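Local coordinates for protein PipY (Synechococcus elongatus, PDB 5NLC) that binds pyridoxal 5'-phosphate in a modified TIM barrel and is probably involved in keeping the level of this cofactor in balance, at residues A[22-27]-A[68-73]; A[76-81]-A[94-99]; A[80-85]-A[109-114]; A[102-107]-A[144-149]. All coordinates share one frame; numbering follows the deposited sequence.

From the N terminus, interaction 1 comes first: it brings the ends of strands 20-24 and 66-69 together inside the barrel, closing a loop that holds helix 30-38, strand 43-46 and helix 49-56. Interaction 2 follows in series and packs helix 78-84 against helix 94-107 around strand 87-91. Interaction 3 starts from the same helix, sharing Lys80 and Ala81 with interaction 2, but reaches further, to the loop entering strand 112-116. Interaction 4 crosses interaction 3: its segment 102-107 lies within the loop that interaction 3 closes, whereas 144-149 lies beyond it. Interactions 2 and 4 share a phosphate ion, and the strands of interactions 3 and 4 are sheet neighbours.

Interaction 1: A[22-27]-A[68-73]; sequences IAVSKN and HLLGKL
Ile22 lays its terminal methyl over one face of the His68 imidazole, CD1 standing 3.8 Å from the ring centroid and 24° off the ring normal. This is a CH-pi contact displaced toward the rim of the ring, with CD1 nearest to His68 ND1 at 3.5 Å. The side chain of Ile22 reaches that far because CD1 continues the chain in an extended course (chi2 165°), while its other branch, CG2, sits 4.1 Å from His68 CB. Strand 43-46 separates strands 20-24 and 66-69 in the sheet, and the two meet through side chains turned into the barrel. Two residues further along each segment, Val24 CG2 touches Leu70 CD1 at 3.8 Å, and Ile22 CD1 approaches Leu70 CD2 at 4.3 Å. Leu70 also neighbours Asn47 and Val24 neighbours Arg210, both of which bind pyridoxal 5'-phosphate when it is present; the cofactor is absent here. Lys26, the predicted attachment lysine, lies two residues after Val24. The imidazole is fixed by hydrogen bonds of ND1 to His89 and of NE2 to His43. A leucine in place of His68 would probably leave His43 and His89 without their shared partner and take the flat face from under Ile22. With both ring nitrogens engaged by other histidines, no polar bond crosses this contact, which rests on the CH-pi contact and apolar packing beside the cofactor site.

Interaction 2: A[76-81]-A[94-99]; sequences NKARKA and WALAER. With PO4 (phosphate ion), chain C.
Two successive helices on the outside of the barrel, 78-84 and 94-107, come together where Ala78 faces Leu96 and Arg99, and a phosphate ion, probably from the crystallisation liquor, bridges their exposed margin. The small side chain of Ala78 is consistent with the close approach of the helices, with CA atoms of Ala78 and Arg99 7.1 Å apart. Its CB rests against the aliphatic part of Arg99, 4.0 Å from CG, and meets the CD1 branch of Leu96 at 4.2 Å. Leu100 and Ile103, further along helix 94-107, pack on the same alanine. Strand 87-91 links the two helices, which lie side by side on the outside of the modified TIM barrel. Beyond the alanine the contact becomes polar. Arg79, bent at its third torsion (chi3 -78°), presents one edge of its guanidinium to the ion: NE reaches PO4 O2 at 2.9 Å and NH2 reaches PO4 O3 at 2.6 Å, both bonds nearly straight and the phosphorus in the guanidinium plane. Arg99 turns at chi2 (79°) and offers its own edge, again with the phosphorus in plane. Its NE gives the firm bond, 2.7 Å to PO4 O1, whereas NH1 makes a longer one to PO4 O4 at 3.3 Å and only a weak one to O1. Arg79 NH2 also forms a salt bridge with Glu106 OE1. Arg102, three residues further along helix 94-107, is a third arginine bonded to the ion.

Interaction 3: A[80-85]-A[109-114]; sequences KAVEHF and RSPKLC
Where Val82 meets Arg109 and Pro111, no aromatic ring takes part, and the flat groups of segment 80-85 are turned to its own backbone. The Phe85 ring has the carbonyl oxygen of Ala81 at its edge, in the ring plane, and the His84 ring meets the carbonyl oxygen of Lys80 in the same manner. His84 ND1 is hydrogen-bonded to Gln56, and Phe85 packs on Trp67 and Leu69. Across the contact the work falls to one valine methyl. Val82 CG1, which lies anti to the backbone N (chi1 175°), slots in beside the loop and comes 4.3 Å from the CD of the Pro111 ring. The same methyl is 4.1 Å from Arg109 CB in the conformer modelled here. The CA atoms of Val82 and Pro111 stand 6.3 Å apart. In the barrel this joins the last turn of helix 78-84 to the loop that brings the chain from helix 94-107 into strand 112-116, at the end of the sheet where strands begin. Helix 94-107 also lends its flank: Val82 packs on Leu100 and Ile103 as well, and Pro111 on Ala104. Helix 78-84 finishes just here, with Phe85 N bonded to Ala81 O at 2.9 Å before Phe85 leaves helical geometry. Strand 112-116 then runs between strands 87-91 and 147-152, through backbone bonds from Lys112 to Ile88 and from Leu113 to Gln147 and Arg149.

Interaction 4: A[102-107]-A[144-149]; sequences RIAGEL and QQVQIR. With PO4 (phosphate ion), chain C.
Gly105, in the last turns of helix 94-107, brings its CA within 5.5 Å of that of Gln145, in the loop ahead of strand 147-152. Ala104 directs its CB at this loop, 3.2 Å from the carbonyl oxygen of Gln145 and 4.3 Å from Val146 CG1. The Gln145 side chain, folded at chi2 (-65°), lies across the glycine with CG 3.7 Å from Gly105 CA. The backbone N of Gln145 is tied to Asp101 of the same helix. An alanine in place of Gln145 would probably lose the CG and amide packing over Gly105 CA and open a gap there, with CB alone left against the helix. On another side of the helix, Arg102 NH1 forms a salt bridge with Glu106 OE2 at 2.9 Å, the oxygen in the guanidinium plane but met from above the carboxylate plane. The guanidinium edge also holds the phosphate, NH2 reaching PO4 O1 at 2.9 Å and NH1 reaching O3 at 3.2 Å, while Ile103 CD1 rests near O1. Packing of a helix end against the loop that enters a nearby strand is characteristic of the N-terminal rim of a beta/alpha barrel.

Interaction 1: A[22-27]-A[68-73]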
loop_
_atom_site.group_PDB
_atom_site.type_symbol
_atom_site.label_atom_id
_atom_site.label_comp_id
_atom_site.label_asym_id
_atom_site.label_seq_id
_atom_site.Cartn_x
_atom_site.Cartn_y
_atom_site.Cartn_z
ATOM N N ILE A 22 3.608 -0.174 7.892
ATOM C CA ILE A 22 2.841 1.049 7.683
ATOM C C ILE A 22 1.873 1.160 8.869
ATOM O O ILE A 22 1.058 0.250 9.102
ATOM C CB ILE A 22 2.045 1.035 6.370
ATOM C CG1 ILE A 22 2.991 0.955 5.195
ATOM C CG2 ILE A 22 1.175 2.311 6.246
ATOM C CD1 ILE A 22 2.299 0.576 3.893
ATOM N N ALA A 23 2.029 2.221 9.667
ATOM C CA ALA A 23 1.141 2.455 10.770
ATOM C C ALA A 23 -0.186 3.036 10.263
ATOM O O ALA A 23 -0.235 4.135 9.718
ATOM C CB ALA A 23 1.754 3.364 11.806
ATOM N N VAL A 24 -1.236 2.262 10.386
ATOM C CA VAL A 24 -2.568 2.641 9.918
ATOM C C VAL A 24 -3.188 3.577 10.960
ATOM O O VAL A 24 -3.550 3.132 12.047
ATOM C CB VAL A 24 -3.476 1.446 9.621
ATOM C CG1 VAL A 24 -4.846 1.953 9.174
ATOM C CG2 VAL A 24 -2.846 0.530 8.590
ATOM N N SER A 25 -3.235 4.861 10.624
ATOM C CA SER A 25 -3.578 5.928 11.581
ATOM C C SER A 25 -5.070 6.281 11.488
ATOM O O SER A 25 -5.509 7.210 12.100
ATOM C CB SER A 25 -2.724 7.190 11.312
ATOM O OG SER A 25 -2.788 7.607 9.939
ATOM N N LYS A 26 -5.825 5.498 10.728
ATOM C CA LYS A 26 -7.242 5.737 10.455
ATOM C C LYS A 26 -8.091 6.195 11.593
ATOM O O LYS A 26 -8.875 7.144 11.405
ATOM C CB LYS A 26 -7.890 4.488 9.829
ATOM C CG LYS A 26 -9.402 4.387 9.907
ATOM C CD LYS A 26 -9.876 3.157 9.139
ATOM C CE LYS A 26 -9.444 1.832 9.802
ATOM N NZ LYS A 26 -8.747 0.857 8.866
ATOM N N ASN A 27 -8.028 5.569 12.751
ATOM C CA ASN A 27 -8.887 6.117 13.856
ATOM C C ASN A 27 -8.123 6.862 14.944
ATOM O O ASN A 27 -8.558 6.927 16.103
ATOM C CB ASN A 27 -9.685 4.987 14.507
ATOM C CG ASN A 27 -10.652 4.333 13.552
ATOM O OD1 ASN A 27 -11.628 4.976 13.138
ATOM N ND2 ASN A 27 -10.427 3.038 13.239
ATOM N N HIS A 68 0.788 6.877 2.913
ATOM C CA HIS A 68 0.365 5.743 2.081
ATOM C C HIS A 68 -1.154 5.740 2.028
ATOM O O HIS A 68 -1.805 5.764 3.110
ATOM C CB HIS A 68 0.817 4.440 2.738
ATOM C CG HIS A 68 2.304 4.250 2.781
ATOM N ND1 HIS A 68 2.958 3.408 1.920
ATOM C CD2 HIS A 68 3.259 4.796 3.554
ATOM C CE1 HIS A 68 4.259 3.465 2.146
ATOM N NE2 HIS A 68 4.465 4.251 3.178
ATOM N N LEU A 69 -1.745 5.678 0.832
ATOM C CA LEU A 69 -3.152 5.489 0.697
ATOM C C LEU A 69 -3.406 4.009 0.491
ATOM O O LEU A 69 -2.889 3.382 -0.426
ATOM C CB LEU A 69 -3.707 6.336 -0.487
ATOM C CG LEU A 69 -5.166 6.092 -0.817
ATOM C CD1 LEU A 69 -6.030 6.487 0.370
ATOM C CD2 LEU A 69 -5.590 6.905 -2.015
ATOM N N LEU A 70 -4.248 3.444 1.362
ATOM C CA LEU A 70 -4.429 2.045 1.425
ATOM C C LEU A 70 -5.786 1.548 0.934
ATOM O O LEU A 70 -5.945 0.347 0.767
ATOM C CB LEU A 70 -4.230 1.599 2.871
ATOM C CG LEU A 70 -2.859 1.896 3.484
ATOM C CD1 LEU A 70 -2.900 1.487 4.960
ATOM C CD2 LEU A 70 -1.762 1.259 2.701
ATOM N N GLY A 71 -6.789 2.396 0.838
ATOM C CA GLY A 71 -8.103 1.943 0.488
ATOM C C GLY A 71 -8.482 2.390 -0.909
ATOM O O GLY A 71 -7.689 3.010 -1.622
ATOM N N LYS A 72 -9.744 2.147 -1.229
ATOM C CA LYS A 72 -10.303 2.313 -2.588
ATOM C C LYS A 72 -10.149 3.764 -3.002
ATOM O O LYS A 72 -10.457 4.644 -2.243
ATOM C CB LYS A 72 -11.783 1.938 -2.544
ATOM C CG LYS A 72 -12.662 2.295 -3.739
ATOM C CD LYS A 72 -12.273 1.487 -4.963
ATOM C CE LYS A 72 -13.205 1.863 -6.140
ATOM N NZ LYS A 72 -12.806 1.199 -7.401
ATOM N N LEU A 73 -9.725 4.014 -4.216
ATOM C CA LEU A 73 -9.528 5.384 -4.672
ATOM C C LEU A 73 -10.421 5.543 -5.867
ATOM O O LEU A 73 -10.237 4.854 -6.864
ATOM C CB LEU A 73 -8.076 5.613 -5.043
ATOM C CG LEU A 73 -7.746 6.969 -5.674
ATOM C CD1 LEU A 73 -8.237 8.147 -4.816
ATOM C CD2 LEU A 73 -6.273 7.126 -6.013
#

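Interaction 2: A[76-81]-A[94-99]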
loop_
_atom_site.group_PDB
_atom_site.type_symbol
_atom_site.label_atom_id
_atom_site.label_comp_id
_atom_site.label_asym_id
_atom_site.label_seq_id
_atom_site.Cartn_x
_atom_site.Cartn_y
_atom_site.Cartn_z
ATOM N N ASN A 76 -12.332 10.285 -9.468
ATOM C CA ASN A 76 -12.524 11.714 -9.215
ATOM C C ASN A 76 -11.824 12.272 -7.977
ATOM O O ASN A 76 -11.912 13.473 -7.707
ATOM C CB ASN A 76 -14.039 12.082 -9.203
ATOM C CG ASN A 76 -14.821 11.579 -7.942
ATOM O OD1 ASN A 76 -14.292 10.944 -6.994
ATOM N ND2 ASN A 76 -16.112 11.850 -7.961
ATOM N N LYS A 77 -11.186 11.417 -7.193
ATOM C CA LYS A 77 -10.359 11.817 -6.075
ATOM C C LYS A 77 -8.881 11.583 -6.391
ATOM O O LYS A 77 -8.035 11.773 -5.526
ATOM C CB LYS A 77 -10.734 11.033 -4.798
ATOM C CG LYS A 77 -12.070 11.375 -4.161
ATOM C CD LYS A 77 -12.090 12.826 -3.650
ATOM C CE LYS A 77 -13.497 13.280 -3.257
ATOM N NZ LYS A 77 -14.032 12.472 -2.122
ATOM N N ALA A 78 -8.576 11.169 -7.609
ATOM C CA ALA A 78 -7.202 10.866 -7.979
ATOM C C ALA A 78 -6.338 12.133 -7.824
ATOM O O ALA A 78 -5.220 12.036 -7.421
ATOM C CB ALA A 78 -7.128 10.289 -9.374
ATOM N N ARG A 79 -6.883 13.320 -8.130
ATOM C CA ARG A 79 -6.095 14.530 -8.039
ATOM C C ARG A 79 -5.637 14.801 -6.611
ATOM O O ARG A 79 -4.469 15.075 -6.367
ATOM C CB ARG A 79 -6.888 15.699 -8.601
ATOM C CG ARG A 79 -6.126 17.006 -8.672
ATOM C CD ARG A 79 -7.000 18.097 -9.343
ATOM N NE ARG A 79 -6.955 17.850 -10.762
ATOM C CZ ARG A 79 -5.947 18.198 -11.572
ATOM N NH1 ARG A 79 -4.910 18.922 -11.155
ATOM N NH2 ARG A 79 -6.001 17.841 -12.834
ATOM N N LYS A 80 -6.574 14.759 -5.658
ATOM C CA LYS A 80 -6.201 14.907 -4.260
ATOM C C LYS A 80 -5.239 13.821 -3.785
ATOM O O LYS A 80 -4.399 14.088 -2.967
ATOM C CB LYS A 80 -7.428 14.978 -3.354
ATOM C CG LYS A 80 -8.196 16.300 -3.510
ATOM C CD LYS A 80 -9.475 16.206 -2.694
ATOM C CE LYS A 80 -10.156 17.573 -2.522
ATOM N NZ LYS A 80 -11.627 17.365 -2.421
ATOM N N ALA A 81 -5.392 12.592 -4.248
ATOM C CA ALA A 81 -4.453 11.524 -3.869
ATOM C C ALA A 81 -3.028 11.798 -4.359
ATOM O O ALA A 81 -2.076 11.630 -3.623
ATOM C CB ALA A 81 -4.944 10.202 -4.428
ATOM N N TRP A 94 -6.512 -0.196 -15.082
ATOM C CA TRP A 94 -5.761 0.567 -16.049
ATOM C C TRP A 94 -6.241 2.020 -15.993
ATOM O O TRP A 94 -5.435 2.977 -15.978
ATOM C CB TRP A 94 -5.940 0.001 -17.483
ATOM C CG TRP A 94 -5.568 1.001 -18.466
ATOM C CD1 TRP A 94 -6.398 1.769 -19.175
ATOM C CD2 TRP A 94 -4.243 1.471 -18.759
ATOM N NE1 TRP A 94 -5.682 2.646 -19.973
ATOM C CE2 TRP A 94 -4.359 2.495 -19.704
ATOM C CE3 TRP A 94 -2.970 1.106 -18.337
ATOM C CZ2 TRP A 94 -3.238 3.164 -20.239
ATOM C CZ3 TRP A 94 -1.863 1.793 -18.857
ATOM C CH2 TRP A 94 -2.011 2.780 -19.792
ATOM N N ALA A 95 -7.560 2.231 -16.007
ATOM C CA ALA A 95 -8.073 3.607 -15.983
ATOM C C ALA A 95 -7.502 4.469 -14.852
ATOM O O ALA A 95 -7.143 5.622 -15.048
ATOM C CB ALA A 95 -9.574 3.576 -15.822
ATOM N N LEU A 96 -7.380 3.872 -13.669
ATOM C CA LEU A 96 -6.945 4.633 -12.523
ATOM C C LEU A 96 -5.448 4.903 -12.680
ATOM O O LEU A 96 -4.959 6.014 -12.334
ATOM C CB LEU A 96 -7.212 3.921 -11.196
ATOM C CG LEU A 96 -6.792 4.712 -9.922
ATOM C CD1 LEU A 96 -7.411 6.091 -9.833
ATOM C CD2 LEU A 96 -7.039 3.898 -8.623
ATOM N N ALA A 97 -4.713 3.925 -13.147
ATOM C CA ALA A 97 -3.274 4.116 -13.327
ATOM C C ALA A 97 -3.011 5.238 -14.326
ATOM O O ALA A 97 -2.161 6.130 -14.060
ATOM C CB ALA A 97 -2.617 2.864 -13.824
ATOM N N GLU A 98 -3.710 5.174 -15.451
ATOM C CA GLU A 98 -3.629 6.243 -16.490
ATOM C C GLU A 98 -3.985 7.616 -15.962
ATOM O O GLU A 98 -3.307 8.633 -16.259
ATOM C CB GLU A 98 -4.475 5.890 -17.720
ATOM C CG GLU A 98 -4.173 6.885 -18.841
ATOM C CD GLU A 98 -4.626 6.493 -20.212
ATOM O OE1 GLU A 98 -5.744 5.952 -20.372
ATOM O OE2 GLU A 98 -3.827 6.779 -21.159
ATOM N N ARG A 99 -5.071 7.667 -15.189
ATOM C CA ARG A 99 -5.561 8.912 -14.619
ATOM C C ARG A 99 -4.516 9.507 -13.654
ATOM O O ARG A 99 -4.169 10.699 -13.755
ATOM C CB ARG A 99 -6.892 8.658 -13.911
ATOM C CG ARG A 99 -7.589 9.861 -13.307
ATOM C CD ARG A 99 -8.303 10.630 -14.352
ATOM N NE ARG A 99 -9.178 11.653 -13.815
ATOM C CZ ARG A 99 -10.491 11.538 -13.627
ATOM N NH1 ARG A 99 -11.148 12.581 -13.149
ATOM N NH2 ARG A 99 -11.165 10.414 -13.905
HETATM P P PO4 C . -8.922 15.581 -13.187
HETATM O O1 PO4 C . -8.404 14.174 -13.300
HETATM O O2 PO4 C . -8.998 15.983 -11.729
HETATM O O3 PO4 C . -7.971 16.498 -13.929
HETATM O O4 PO4 C . -10.287 15.657 -13.842
#

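Interaction 3: A[80-85]-A[109-114]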
loop_
_atom_site.group_PDB
_atom_site.type_symbol
_atom_site.label_atom_id
_atom_site.label_comp_id
_atom_site.label_asym_id
_atom_site.label_seq_id
_atom_site.Cartn_x
_atom_site.Cartn_y
_atom_site.Cartn_z
ATOM N N LYS A 80 -6.574 14.759 -5.658
ATOM C CA LYS A 80 -6.201 14.907 -4.260
ATOM C C LYS A 80 -5.239 13.821 -3.785
ATOM O O LYS A 80 -4.399 14.088 -2.967
ATOM C CB LYS A 80 -7.428 14.978 -3.354
ATOM C CG LYS A 80 -8.196 16.300 -3.510
ATOM C CD LYS A 80 -9.475 16.206 -2.694
ATOM C CE LYS A 80 -10.156 17.573 -2.522
ATOM N NZ LYS A 80 -11.627 17.365 -2.421
ATOM N N ALA A 81 -5.392 12.592 -4.248
ATOM C CA ALA A 81 -4.453 11.524 -3.869
ATOM C C ALA A 81 -3.028 11.798 -4.359
ATOM O O ALA A 81 -2.076 11.630 -3.623
ATOM C CB ALA A 81 -4.944 10.202 -4.428
ATOM N N VAL A 82 -2.887 12.288 -5.608
ATOM C CA VAL A 82 -1.571 12.637 -6.110
ATOM C C VAL A 82 -0.952 13.770 -5.279
ATOM O O VAL A 82 0.237 13.773 -4.998
ATOM C CB VAL A 82 -1.609 12.956 -7.600
ATOM C CG1 VAL A 82 -0.245 13.436 -8.093
ATOM C CG2 VAL A 82 -2.029 11.733 -8.396
ATOM N N GLU A 83 -1.783 14.708 -4.866
ATOM C CA GLU A 83 -1.288 15.895 -4.192
ATOM C C GLU A 83 -0.819 15.554 -2.778
ATOM O O GLU A 83 0.136 16.163 -2.336
ATOM C CB GLU A 83 -2.363 17.003 -4.143
ATOM C CG GLU A 83 -2.614 17.739 -5.484
ATOM C CD GLU A 83 -3.817 18.724 -5.440
ATOM O OE1 GLU A 83 -4.746 18.538 -4.621
ATOM O OE2 GLU A 83 -3.840 19.683 -6.246
ATOM N N HIS A 84 -1.474 14.581 -2.112
ATOM C CA HIS A 84 -1.323 14.318 -0.695
ATOM C C HIS A 84 -0.612 13.023 -0.322
ATOM O O HIS A 84 -0.284 12.905 0.803
ATOM C CB HIS A 84 -2.686 14.376 0.012
ATOM C CG HIS A 84 -3.256 15.760 0.023
ATOM N ND1 HIS A 84 -3.003 16.659 1.037
ATOM C CD2 HIS A 84 -3.975 16.425 -0.910
ATOM C CE1 HIS A 84 -3.543 17.832 0.708
ATOM N NE2 HIS A 84 -4.177 17.699 -0.441
ATOM N N PHE A 85 -0.452 12.050 -1.210
ATOM C CA PHE A 85 0.137 10.783 -0.823
ATOM C C PHE A 85 1.448 10.565 -1.557
ATOM O O PHE A 85 1.589 10.858 -2.738
ATOM C CB PHE A 85 -0.864 9.665 -1.079
ATOM C CG PHE A 85 -2.014 9.657 -0.065
ATOM C CD1 PHE A 85 -1.876 8.997 1.138
ATOM C CD2 PHE A 85 -3.181 10.295 -0.332
ATOM C CE1 PHE A 85 -2.889 9.007 2.085
ATOM C CE2 PHE A 85 -4.218 10.327 0.578
ATOM C CZ PHE A 85 -4.085 9.675 1.794
ATOM N N ARG A 109 4.504 15.731 -10.105
ATOM C CA ARG A 109 4.692 14.796 -8.983
ATOM C C ARG A 109 4.799 13.390 -9.539
ATOM O O ARG A 109 4.507 13.163 -10.688
ATOM C CB ARG A 109 3.562 14.869 -7.947
ATOM C CG ARG A 109 3.364 16.190 -7.202
ATOM C CD ARG A 109 4.619 16.775 -6.548
ATOM N NE ARG A 109 4.374 18.060 -5.869
ATOM C CZ ARG A 109 4.630 19.273 -6.345
ATOM N NH1 ARG A 109 5.137 19.493 -7.534
ATOM N NH2 ARG A 109 4.359 20.307 -5.579
ATOM N N SER A 110 5.261 12.449 -8.695
ATOM C CA SER A 110 5.423 11.076 -9.119
ATOM C C SER A 110 5.045 10.158 -7.974
ATOM O O SER A 110 5.931 9.755 -7.196
ATOM C CB SER A 110 6.874 10.855 -9.458
ATOM O OG SER A 110 7.017 9.607 -10.093
ATOM N N PRO A 111 3.749 9.802 -7.865
ATOM C CA PRO A 111 3.428 8.820 -6.772
ATOM C C PRO A 111 4.043 7.451 -7.007
ATOM O O PRO A 111 4.123 7.014 -8.171
ATOM C CB PRO A 111 1.916 8.721 -6.828
ATOM C CG PRO A 111 1.567 9.140 -8.205
ATOM C CD PRO A 111 2.546 10.201 -8.597
ATOM N N LYS A 112 4.425 6.770 -5.915
ATOM C CA LYS A 112 4.761 5.389 -5.961
ATOM C C LYS A 112 3.475 4.535 -5.831
ATOM O O LYS A 112 2.611 4.804 -4.966
ATOM C CB LYS A 112 5.815 5.057 -4.903
ATOM C CG LYS A 112 7.166 5.613 -5.272
ATOM C CD LYS A 112 8.141 5.521 -4.143
ATOM C CE LYS A 112 8.993 6.772 -4.022
ATOM N NZ LYS A 112 10.300 6.365 -3.404
ATOM N N LEU A 113 3.322 3.534 -6.721
ATOM C CA LEU A 113 2.075 2.795 -6.900
ATOM C C LEU A 113 2.316 1.335 -6.677
ATOM O O LEU A 113 3.367 0.803 -7.078
ATOM C CB LEU A 113 1.510 2.988 -8.284
ATOM C CG LEU A 113 1.336 4.424 -8.785
ATOM C CD1 LEU A 113 0.680 4.362 -10.137
ATOM C CD2 LEU A 113 0.483 5.274 -7.913
ATOM N N CYS A 114 1.381 0.718 -5.967
ATOM C CA CYS A 114 1.169 -0.701 -6.083
ATOM C C CYS A 114 -0.106 -0.937 -6.891
ATOM O O CYS A 114 -1.103 -0.170 -6.852
ATOM C CB CYS A 114 1.128 -1.417 -4.718
ATOM S SG CYS A 114 2.711 -1.323 -3.819
#

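Interaction 4: A[102-107]-A[144-149]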
loop_
_atom_site.group_PDB
_atom_site.type_symbol
_atom_site.label_atom_id
_atom_site.label_comp_id
_atom_site.label_asym_id
_atom_site.label_seq_id
_atom_site.Cartn_x
_atom_site.Cartn_y
_atom_site.Cartn_z
ATOM N N ARG A 102 -1.616 10.973 -15.664
ATOM C CA ARG A 102 -1.949 12.218 -16.324
ATOM C C ARG A 102 -1.884 13.385 -15.287
ATOM O O ARG A 102 -1.244 14.406 -15.514
ATOM C CB ARG A 102 -3.320 12.142 -16.953
ATOM C CG ARG A 102 -3.741 13.476 -17.571
ATOM C CD ARG A 102 -5.036 13.409 -18.376
ATOM N NE ARG A 102 -6.236 13.134 -17.576
ATOM C CZ ARG A 102 -6.780 13.938 -16.647
ATOM N NH1 ARG A 102 -6.241 15.113 -16.293
ATOM N NH2 ARG A 102 -7.898 13.535 -16.039
ATOM N N ILE A 103 -2.489 13.170 -14.125
ATOM C CA ILE A 103 -2.501 14.152 -13.061
ATOM C C ILE A 103 -1.123 14.387 -12.516
ATOM O O ILE A 103 -0.729 15.556 -12.337
ATOM C CB ILE A 103 -3.470 13.762 -11.932
ATOM C CG1 ILE A 103 -4.928 13.781 -12.455
ATOM C CG2 ILE A 103 -3.365 14.752 -10.763
ATOM C CD1 ILE A 103 -5.905 12.973 -11.561
ATOM N N ALA A 104 -0.361 13.299 -12.290
ATOM C CA ALA A 104 1.046 13.395 -11.853
ATOM C C ALA A 104 1.869 14.308 -12.793
ATOM O O ALA A 104 2.558 15.210 -12.303
ATOM C CB ALA A 104 1.671 12.029 -11.723
ATOM N N GLY A 105 1.717 14.116 -14.089
ATOM C CA GLY A 105 2.392 14.938 -15.107
ATOM C C GLY A 105 2.013 16.412 -15.071
ATOM O O GLY A 105 2.877 17.305 -15.158
ATOM N N GLU A 106 0.732 16.675 -14.874
ATOM C CA GLU A 106 0.238 18.074 -14.722
ATOM C C GLU A 106 0.799 18.740 -13.462
ATOM O O GLU A 106 1.217 19.897 -13.514
ATOM C CB GLU A 106 -1.287 18.101 -14.658
ATOM C CG GLU A 106 -1.999 17.631 -15.931
ATOM C CD GLU A 106 -3.541 17.602 -15.817
ATOM O OE1 GLU A 106 -4.081 18.050 -14.749
ATOM O OE2 GLU A 106 -4.176 17.117 -16.821
ATOM N N LEU A 107 0.803 18.040 -12.346
ATOM C CA LEU A 107 1.328 18.588 -11.087
ATOM C C LEU A 107 2.851 18.496 -10.862
ATOM O O LEU A 107 3.331 19.025 -9.867
ATOM C CB LEU A 107 0.634 17.957 -9.871
ATOM C CG LEU A 107 -0.924 18.039 -9.826
ATOM C CD1 LEU A 107 -1.428 17.167 -8.701
ATOM C CD2 LEU A 107 -1.434 19.474 -9.784
ATOM N N GLN A 144 4.998 7.511 -17.773
ATOM C CA GLN A 144 6.272 8.165 -17.439
ATOM C C GLN A 144 6.275 8.938 -16.151
ATOM O O GLN A 144 7.349 9.302 -15.680
ATOM C CB GLN A 144 6.606 9.186 -18.537
ATOM C CG GLN A 144 6.657 8.587 -19.913
ATOM C CD GLN A 144 7.820 7.635 -20.069
ATOM O OE1 GLN A 144 8.986 8.057 -20.062
ATOM N NE2 GLN A 144 7.522 6.337 -20.208
ATOM N N GLN A 145 5.102 9.232 -15.605
ATOM C CA GLN A 145 4.979 10.157 -14.475
ATOM C C GLN A 145 4.631 9.481 -13.143
ATOM O O GLN A 145 4.278 10.193 -12.187
ATOM C CB GLN A 145 3.852 11.133 -14.723
ATOM C CG GLN A 145 3.731 11.673 -16.126
ATOM C CD GLN A 145 4.921 12.500 -16.501
ATOM O OE1 GLN A 145 5.613 13.037 -15.638
ATOM N NE2 GLN A 145 5.144 12.631 -17.753
ATOM N N VAL A 146 4.496 8.179 -13.125
ATOM C CA VAL A 146 4.307 7.447 -11.874
ATOM C C VAL A 146 5.402 6.474 -11.708
ATOM O O VAL A 146 6.066 6.186 -12.687
ATOM C CB VAL A 146 2.976 6.725 -11.893
ATOM C CG1 VAL A 146 1.803 7.724 -11.797
ATOM C CG2 VAL A 146 2.854 5.796 -13.098
ATOM N N GLN A 147 5.543 5.876 -10.506
ATOM C CA GLN A 147 6.589 4.856 -10.256
ATOM C C GLN A 147 5.875 3.629 -9.800
ATOM O O GLN A 147 5.499 3.537 -8.629
ATOM C CB GLN A 147 7.616 5.303 -9.206
ATOM C CG GLN A 147 8.419 6.548 -9.616
ATOM C CD GLN A 147 9.148 7.130 -8.431
ATOM O OE1 GLN A 147 10.182 6.631 -8.073
ATOM N NE2 GLN A 147 8.549 8.110 -7.752
ATOM N N ILE A 148 5.649 2.698 -10.715
ATOM C CA ILE A 148 4.960 1.410 -10.341
ATOM C C ILE A 148 5.974 0.542 -9.620
ATOM O O ILE A 148 7.019 0.277 -10.188
ATOM C CB ILE A 148 4.366 0.729 -11.589
ATOM C CG1 ILE A 148 3.268 1.611 -12.154
ATOM C CG2 ILE A 148 3.759 -0.640 -11.198
ATOM C CD1 ILE A 148 2.905 1.232 -13.585
ATOM N N ARG A 149 5.721 0.123 -8.370
ATOM C CA ARG A 149 6.771 -0.540 -7.602
ATOM C C ARG A 149 6.396 -1.933 -7.141
ATOM O O ARG A 149 7.249 -2.635 -6.583
ATOM C CB ARG A 149 7.084 0.316 -6.349
ATOM C CG ARG A 149 7.673 1.681 -6.685
ATOM C CD ARG A 149 8.939 1.615 -7.529
ATOM N NE ARG A 149 9.903 0.769 -6.868
ATOM C CZ ARG A 149 10.569 1.112 -5.757
ATOM N NH1 ARG A 149 11.418 0.213 -5.239
ATOM N NH2 ARG A 149 10.422 2.344 -5.172
HETATM P P PO4 C . -8.922 15.581 -13.187
HETATM O O1 PO4 C . -8.404 14.174 -13.300
HETATM O O2 PO4 C . -8.998 15.983 -11.729
HETATM O O3 PO4 C . -7.971 16.498 -13.929
HETATM O O4 PO4 C . -10.287 15.657 -13.842
#